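Local structure of ferredoxin (Trichomonas vaginalis, 1L5P) at residues 1-5 with 13-17; 47-52 with 73-78. The protein carries electrons on a single [2Fe-2S] cluster, linking pyruvate:ferredoxin oxidoreductase to hydrogenase in the hydrogenosome. All blocks are in the same frame, centred on the assembly; numbering follows the deposited sequence.

Interaction 1 (1-5 with 13-17); sequences GTITA and QLKFE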
ATOM      1  N   GLY A   1       9.285   3.002 -11.229  1.00 29.06           N
ATOM      2  CA  GLY A   1       8.591   4.317 -11.061  1.00 28.28           C
ATOM      3  C   GLY A   1       8.665   4.788  -9.628  1.00 27.01           C
ATOM      4  O   GLY A   1       9.527   4.333  -8.879  1.00 28.44           O
ATOM      5  N   THR A   2       7.792   5.715  -9.247  1.00 26.38           N
ATOM      6  CA  THR A   2       7.770   6.196  -7.874  1.00 28.68           C
ATOM      7  C   THR A   2       6.369   6.547  -7.404  1.00 29.01           C
ATOM      8  O   THR A   2       5.496   6.927  -8.190  1.00 31.55           O
ATOM      9  CB  THR A   2       8.665   7.440  -7.644  1.00 30.23           C
ATOM     10  OG1 THR A   2       7.963   8.607  -8.070  1.00 33.64           O
ATOM     11  CG2 THR A   2       9.985   7.322  -8.398  1.00 30.11           C
ATOM     12  N   ILE A   3       6.168   6.411  -6.101  1.00 27.59           N
ATOM     13  CA  ILE A   3       4.894   6.714  -5.483  1.00 27.08           C
ATOM     14  C   ILE A   3       5.177   7.622  -4.299  1.00 27.57           C
ATOM     15  O   ILE A   3       6.307   7.701  -3.804  1.00 25.04           O
ATOM     16  CB  ILE A   3       4.158   5.415  -5.007  1.00 27.29           C
ATOM     17  CG1 ILE A   3       4.961   4.700  -3.919  1.00 24.20           C
ATOM     18  CG2 ILE A   3       3.982   4.454  -6.184  1.00 29.01           C
ATOM     19  CD1 ILE A   3       4.312   4.744  -2.572  1.00 23.19           C
ATOM     20  N   THR A   4       4.139   8.310  -3.855  1.00 28.50           N
ATOM     21  CA  THR A   4       4.241   9.234  -2.747  1.00 29.19           C
ATOM     22  C   THR A   4       3.558   8.647  -1.519  1.00 28.84           C
ATOM     23  O   THR A   4       2.382   8.291  -1.585  1.00 30.10           O
ATOM     24  CB  THR A   4       3.557  10.564  -3.134  1.00 29.97           C
ATOM     25  OG1 THR A   4       4.272  11.162  -4.222  1.00 31.32           O
ATOM     26  CG2 THR A   4       3.510  11.518  -1.959  1.00 30.49           C
ATOM     27  N   ALA A   5       4.295   8.530  -0.416  1.00 27.59           N
ATOM     28  CA  ALA A   5       3.743   8.023   0.837  1.00 28.37           C
ATOM     29  C   ALA A   5       3.572   9.250   1.716  1.00 29.91           C
ATOM     30  O   ALA A   5       4.436  10.119   1.722  1.00 32.74           O
ATOM     31  CB  ALA A   5       4.711   7.032   1.488  1.00 28.02           C
ATOM     32  N   GLN A  13       8.584  10.831  -1.180  1.00 44.92           N
ATOM     33  CA  GLN A  13       8.581  10.120  -2.446  1.00 45.03           C
ATOM     34  C   GLN A  13       9.477   8.895  -2.369  1.00 44.37           C
ATOM     35  O   GLN A  13      10.618   8.965  -1.908  1.00 44.17           O
ATOM     36  CB  GLN A  13       9.043  11.034  -3.581  1.00 47.68           C
ATOM     37  CG  GLN A  13       9.428  10.287  -4.850  1.00 50.21           C
ATOM     38  CD  GLN A  13       9.335  11.158  -6.083  1.00 51.48           C
ATOM     39  OE1 GLN A  13       8.724  12.226  -6.051  1.00 54.77           O
ATOM     40  NE2 GLN A  13       9.938  10.708  -7.181  1.00 52.39           N
ATOM     41  N   LEU A  14       8.940   7.766  -2.816  1.00 43.81           N
ATOM     42  CA  LEU A  14       9.671   6.510  -2.801  1.00 42.49           C
ATOM     43  C   LEU A  14       9.704   5.925  -4.204  1.00 42.39           C
ATOM     44  O   LEU A  14       8.736   6.055  -4.958  1.00 43.01           O
ATOM     45  CB  LEU A  14       9.002   5.512  -1.843  1.00 41.62           C
ATOM     46  CG  LEU A  14       8.272   6.062  -0.610  1.00 42.22           C
ATOM     47  CD1 LEU A  14       7.785   4.917   0.268  1.00 41.56           C
ATOM     48  CD2 LEU A  14       9.205   6.957   0.187  1.00 42.65           C
ATOM     49  N   LYS A  15      10.822   5.296  -4.554  1.00 41.72           N
ATOM     50  CA  LYS A  15      10.972   4.672  -5.865  1.00 40.83           C
ATOM     51  C   LYS A  15      10.607   3.208  -5.721  1.00 39.60           C
ATOM     52  O   LYS A  15      10.844   2.598  -4.685  1.00 37.43           O
ATOM     53  CB  LYS A  15      12.414   4.774  -6.376  1.00 42.18           C
ATOM     54  CG  LYS A  15      13.298   5.762  -5.630  1.00 46.80           C
ATOM     55  CD  LYS A  15      14.562   6.075  -6.419  1.00 47.08           C
ATOM     56  CE  LYS A  15      14.317   7.179  -7.440  1.00 52.75           C
ATOM     57  NZ  LYS A  15      13.186   8.082  -7.043  1.00 54.67           N
ATOM     58  N   PHE A  16      10.008   2.642  -6.755  1.00 40.31           N
ATOM     59  CA  PHE A  16       9.640   1.241  -6.693  1.00 42.23           C
ATOM     60  C   PHE A  16      10.095   0.547  -7.953  1.00 45.18           C
ATOM     61  O   PHE A  16      10.275   1.177  -9.002  1.00 46.30           O
ATOM     62  CB  PHE A  16       8.127   1.070  -6.525  1.00 38.54           C
ATOM     63  CG  PHE A  16       7.334   1.481  -7.727  1.00 35.99           C
ATOM     64  CD1 PHE A  16       7.377   0.730  -8.901  1.00 35.72           C
ATOM     65  CD2 PHE A  16       6.560   2.635  -7.699  1.00 35.94           C
ATOM     66  CE1 PHE A  16       6.666   1.126 -10.032  1.00 35.82           C
ATOM     67  CE2 PHE A  16       5.840   3.044  -8.826  1.00 35.44           C
ATOM     68  CZ  PHE A  16       5.894   2.289  -9.993  1.00 34.92           C
ATOM     69  N   GLU A  17      10.278  -0.760  -7.834  1.00 47.16           N
ATOM     70  CA  GLU A  17      10.699  -1.586  -8.948  1.00 48.43           C
ATOM     71  C   GLU A  17       9.504  -2.438  -9.358  1.00 47.65           C
ATOM     72  O   GLU A  17       8.797  -2.972  -8.503  1.00 48.82           O
ATOM     73  CB  GLU A  17      11.854  -2.475  -8.507  1.00 50.85           C
ATOM     74  CG  GLU A  17      13.187  -2.061  -9.060  1.00 59.85           C
ATOM     75  CD  GLU A  17      13.715  -3.060 -10.072  1.00 68.24           C
ATOM     76  OE1 GLU A  17      13.918  -4.240  -9.699  1.00 72.63           O
ATOM     77  OE2 GLU A  17      13.924  -2.667 -11.242  1.00 72.18           O
TER

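Interaction 2 (47-52 with 73-78); sequences CICKHV and NARLAC. With FES (Fe2/s2 (inorganic) cluster), chain D.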
ATOM      1  N   CYS A  47      -1.395  -4.287   7.127  1.00 31.16           N
ATOM      2  CA  CYS A  47      -0.702  -3.337   6.255  1.00 29.00           C
ATOM      3  C   CYS A  47      -1.624  -2.302   5.634  1.00 26.32           C
ATOM      4  O   CYS A  47      -1.441  -1.916   4.487  1.00 26.02           O
ATOM      5  CB  CYS A  47      -0.007  -4.087   5.138  1.00 29.14           C
ATOM      6  SG  CYS A  47      -1.179  -4.977   4.139  1.00 30.99           S
ATOM      7  N   ILE A  48      -2.598  -1.840   6.400  1.00 27.58           N
ATOM      8  CA  ILE A  48      -3.555  -0.861   5.910  1.00 28.31           C
ATOM      9  C   ILE A  48      -2.966   0.502   5.571  1.00 29.70           C
ATOM     10  O   ILE A  48      -2.166   1.050   6.319  1.00 30.53           O
ATOM     11  CB  ILE A  48      -4.667  -0.640   6.935  1.00 27.22           C
ATOM     12  CG1 ILE A  48      -5.562  -1.876   6.990  1.00 28.86           C
ATOM     13  CG2 ILE A  48      -5.471   0.599   6.566  1.00 25.28           C
ATOM     14  CD1 ILE A  48      -6.248  -2.171   5.672  1.00 27.94           C
ATOM     15  N   CYS A  49      -3.380   1.046   4.435  1.00 30.26           N
ATOM     16  CA  CYS A  49      -2.946   2.361   3.998  1.00 28.91           C
ATOM     17  C   CYS A  49      -4.115   2.955   3.238  1.00 30.99           C
ATOM     18  O   CYS A  49      -5.129   2.283   3.048  1.00 32.95           O
ATOM     19  CB  CYS A  49      -1.739   2.248   3.096  1.00 28.90           C
ATOM     20  SG  CYS A  49      -2.068   1.413   1.581  1.00 30.91           S
ATOM     21  N   LYS A  50      -4.004   4.206   2.808  1.00 30.93           N
ATOM     22  CA  LYS A  50      -5.111   4.820   2.079  1.00 28.41           C
ATOM     23  C   LYS A  50      -4.681   5.304   0.710  1.00 28.80           C
ATOM     24  O   LYS A  50      -3.729   6.066   0.590  1.00 30.57           O
ATOM     25  CB  LYS A  50      -5.699   5.986   2.873  1.00 26.60           C
ATOM     26  CG  LYS A  50      -6.861   5.605   3.762  1.00 27.29           C
ATOM     27  CD  LYS A  50      -6.492   5.698   5.227  1.00 31.29           C
ATOM     28  CE  LYS A  50      -6.372   7.151   5.663  1.00 35.61           C
ATOM     29  NZ  LYS A  50      -5.513   7.330   6.869  1.00 38.60           N
ATOM     30  N   HIS A  51      -5.376   4.844  -0.325  1.00 27.86           N
ATOM     31  CA  HIS A  51      -5.079   5.259  -1.685  1.00 27.84           C
ATOM     32  C   HIS A  51      -5.801   6.585  -1.922  1.00 28.94           C
ATOM     33  O   HIS A  51      -7.032   6.629  -1.976  1.00 27.56           O
ATOM     34  CB  HIS A  51      -5.567   4.204  -2.680  1.00 30.39           C
ATOM     35  CG  HIS A  51      -5.471   4.631  -4.115  1.00 32.82           C
ATOM     36  ND1 HIS A  51      -6.292   4.119  -5.097  1.00 32.15           N
ATOM     37  CD2 HIS A  51      -4.645   5.507  -4.732  1.00 33.23           C
ATOM     38  CE1 HIS A  51      -5.974   4.662  -6.258  1.00 36.33           C
ATOM     39  NE2 HIS A  51      -4.977   5.509  -6.064  1.00 33.57           N
ATOM     40  N   VAL A  52      -5.035   7.670  -2.048  1.00 31.14           N
ATOM     41  CA  VAL A  52      -5.621   8.992  -2.260  1.00 31.63           C
ATOM     42  C   VAL A  52      -5.480   9.575  -3.661  1.00 30.75           C
ATOM     43  O   VAL A  52      -6.226  10.484  -4.017  1.00 31.32           O
ATOM     44  CB  VAL A  52      -5.071  10.036  -1.271  1.00 35.87           C
ATOM     45  CG1 VAL A  52      -5.498   9.667   0.145  1.00 39.80           C
ATOM     46  CG2 VAL A  52      -3.555  10.142  -1.399  1.00 34.58           C
ATOM     47  N   ASN A  73     -11.445   4.359   1.386  1.00 27.89           N
ATOM     48  CA  ASN A  73     -10.247   4.354   0.552  1.00 29.20           C
ATOM     49  C   ASN A  73      -9.103   3.512   1.092  1.00 27.45           C
ATOM     50  O   ASN A  73      -7.962   3.645   0.653  1.00 26.44           O
ATOM     51  CB  ASN A  73      -9.771   5.790   0.327  1.00 34.63           C
ATOM     52  CG  ASN A  73      -9.790   6.629   1.602  1.00 40.05           C
ATOM     53  OD1 ASN A  73     -10.363   6.239   2.633  1.00 40.69           O
ATOM     54  ND2 ASN A  73      -9.161   7.800   1.534  1.00 43.67           N
ATOM     55  N   ALA A  74      -9.416   2.635   2.035  1.00 25.39           N
ATOM     56  CA  ALA A  74      -8.413   1.766   2.627  1.00 22.27           C
ATOM     57  C   ALA A  74      -8.045   0.648   1.671  1.00 21.32           C
ATOM     58  O   ALA A  74      -8.882   0.168   0.922  1.00 22.92           O
ATOM     59  CB  ALA A  74      -8.944   1.173   3.926  1.00 20.28           C
ATOM     60  N   ARG A  75      -6.785   0.240   1.701  1.00 21.07           N
ATOM     61  CA  ARG A  75      -6.299  -0.845   0.870  1.00 20.20           C
ATOM     62  C   ARG A  75      -5.205  -1.576   1.657  1.00 23.39           C
ATOM     63  O   ARG A  75      -4.652  -1.032   2.614  1.00 23.12           O
ATOM     64  CB  ARG A  75      -5.714  -0.301  -0.435  1.00 20.42           C
ATOM     65  CG  ARG A  75      -6.709   0.391  -1.348  1.00 21.94           C
ATOM     66  CD  ARG A  75      -7.639  -0.607  -2.039  1.00 19.70           C
ATOM     67  NE  ARG A  75      -6.908  -1.716  -2.630  1.00 15.16           N
ATOM     68  CZ  ARG A  75      -6.552  -1.779  -3.906  1.00 18.81           C
ATOM     69  NH1 ARG A  75      -6.867  -0.791  -4.730  1.00 18.26           N
ATOM     70  NH2 ARG A  75      -5.877  -2.831  -4.362  1.00 18.54           N
ATOM     71  N   LEU A  76      -4.913  -2.814   1.264  1.00 23.75           N
ATOM     72  CA  LEU A  76      -3.862  -3.596   1.901  1.00 23.38           C
ATOM     73  C   LEU A  76      -2.619  -3.339   1.065  1.00 23.32           C
ATOM     74  O   LEU A  76      -2.590  -3.661  -0.117  1.00 24.22           O
ATOM     75  CB  LEU A  76      -4.185  -5.092   1.849  1.00 23.30           C
ATOM     76  CG  LEU A  76      -5.286  -5.669   2.742  1.00 22.28           C
ATOM     77  CD1 LEU A  76      -5.239  -7.184   2.626  1.00 20.12           C
ATOM     78  CD2 LEU A  76      -5.104  -5.231   4.189  1.00 19.62           C
ATOM     79  N   ALA A  77      -1.592  -2.760   1.671  1.00 24.77           N
ATOM     80  CA  ALA A  77      -0.369  -2.463   0.948  1.00 22.13           C
ATOM     81  C   ALA A  77       0.213  -3.684   0.252  1.00 22.59           C
ATOM     82  O   ALA A  77       0.716  -3.575  -0.860  1.00 24.21           O
ATOM     83  CB  ALA A  77       0.653  -1.860   1.896  1.00 23.79           C
ATOM     84  N   CYS A  78       0.150  -4.854   0.884  1.00 24.03           N
ATOM     85  CA  CYS A  78       0.716  -6.044   0.253  1.00 26.67           C
ATOM     86  C   CYS A  78      -0.155  -6.631  -0.870  1.00 28.86           C
ATOM     87  O   CYS A  78       0.286  -7.516  -1.614  1.00 29.29           O
ATOM     88  CB  CYS A  78       1.022  -7.121   1.298  1.00 28.40           C
ATOM     89  SG  CYS A  78      -0.412  -7.767   2.159  1.00 34.56           S
TER
HETATM   90 FE1  FES D  94      -0.634  -9.216   6.311  1.00 29.89          FE
HETATM   91 FE2  FES D  94      -0.679  -7.359   4.319  1.00 32.50          FE
HETATM   92  S1  FES D  94      -2.398  -8.574   5.072  1.00 33.00           S
HETATM   93  S2  FES D  94       1.104  -7.989   5.556  1.00 30.45           S
HETATM   94  O   HOH W   1      -7.853   1.889  -4.758  1.00 31.62           O

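Interaction 1 (1-5 with 13-17)
The carbonyl oxygen Ile3 O takes an almost linear bond from Leu14 N, 2.8 Å long with an angle of 177° at the hydrogen, and also lies near Gln13 CA. Ile3 N in turn donates to Leu14 O, so the two residues form the hydrogen-bonded antiparallel pair of the N-terminal beta hairpin, strands 2-7 and 10-15, of the beta-grasp fold common to [2Fe-2S] ferredoxins. Beyond the ladder, Gly1 and Phe16 repeat the pattern: Phe16 N binds Gly1 O at 2.8 Å, and Gly1 N binds Phe16 O. Ile3 and Leu14, on one face, and the ring of Phe16 rest on Leu22, Val25 and Leu26 of helix 22-27, where apolar groups are suited. On the opposite face Thr2, a polar beta-branched residue suited to a partly exposed strand, lies alongside Lys15 and is crossed by Gln13. Gln13 holds CG anti to its backbone N (chi1 164°) and stays extended, bringing its amide across Thr2 OG1, although the angle is too poor for a hydrogen bond. Ile3 CG2 meets the Phe16 ring obliquely, 3.5 Å from Phe16 CD2, while Gly1, with no side chain to intervene, places CA 3.8 Å from the ring centroid in a CH-pi contact over one face.

Interaction 2 (47-52 with 73-78)
Strands 48-52 and 74-76 run antiparallel but splayed, with 124° between their directions, and are joined by the paired bonds of Cys49 and Arg75 and by His51 N to Asn73 O. At the cluster end the ladder gives way to a short 3-10 segment at 77-78, where Ala77 N reaches Cys47 O at 2.9 Å. Here Cys47 and Cys78 converge on one iron of the [2Fe-2S] cluster, FE2, with Cys47 SG 2.4 Å and Cys78 SG 2.2 Å from FE2. With the backbones placed by the Ala77 bond, each thiolate sits between its own backbone N and carbonyl carbon, a rotamer that lets both sulfurs reach this iron. Cys78 N also donates a nearly straight bond (175°) to Cys47 SG at 3.5 Å; such N-H groups probably draw off some of the thiolate charge and so influence the cluster potential. Leu76 screens the cluster with apolar carbon: Leu76 CD1 lies 4.0 Å from the bridging sulfide S1, and its other branch, CD2, meets Ile48 CD1 at 3.6 Å, the two side chains crossing obliquely. Phe66 and Leu67 of helix 61-67 touch Leu76 and Ile48 respectively, while on the other face small Cys49, joined by Ala77 just past the strand, fits against Leu22 of helix 22-27. Farther along the Cys49 face, a water lying in the planes of both flat groups joins His51 ND1, at 2.7 Å, to Arg75 NH1. Lys50 lays its aliphatic CG across the Asn73 amide. Its ammonium forms a salt bridge to Glu92, and Arg75 folds so that NE does likewise with Glu63, whose OE1 also accepts a hydrogen bond from Leu76 N. Together with Cys38 and Cys44, Cys47 and distant Cys78 complete the four-cysteine site of a beta-grasp [2Fe-2S] ferredoxin, with the spacing of the adrenodoxin type.

How the interactions relate
Both interactions belong to one mixed five-strand sheet and lie at its opposite margins: strand 10-15 of interaction 1 and strand 74-76 of interaction 2 are its outermost strands, with 90-92 in the middle between the two pairs. Their centres are 15 Å apart and they do not touch. Interaction 1 is a local hairpin away from the cluster, relying on backbone bonds and apolar cover, with a solvent-facing polar side. Interaction 2 joins segments distant in sequence, lies nearer the chain centre and adds metal ligation, a bridging water and charged partners. Helix 22-27 spans both, its Leu22 touching Ile3 in the first and Cys49 and Ala77 in the second.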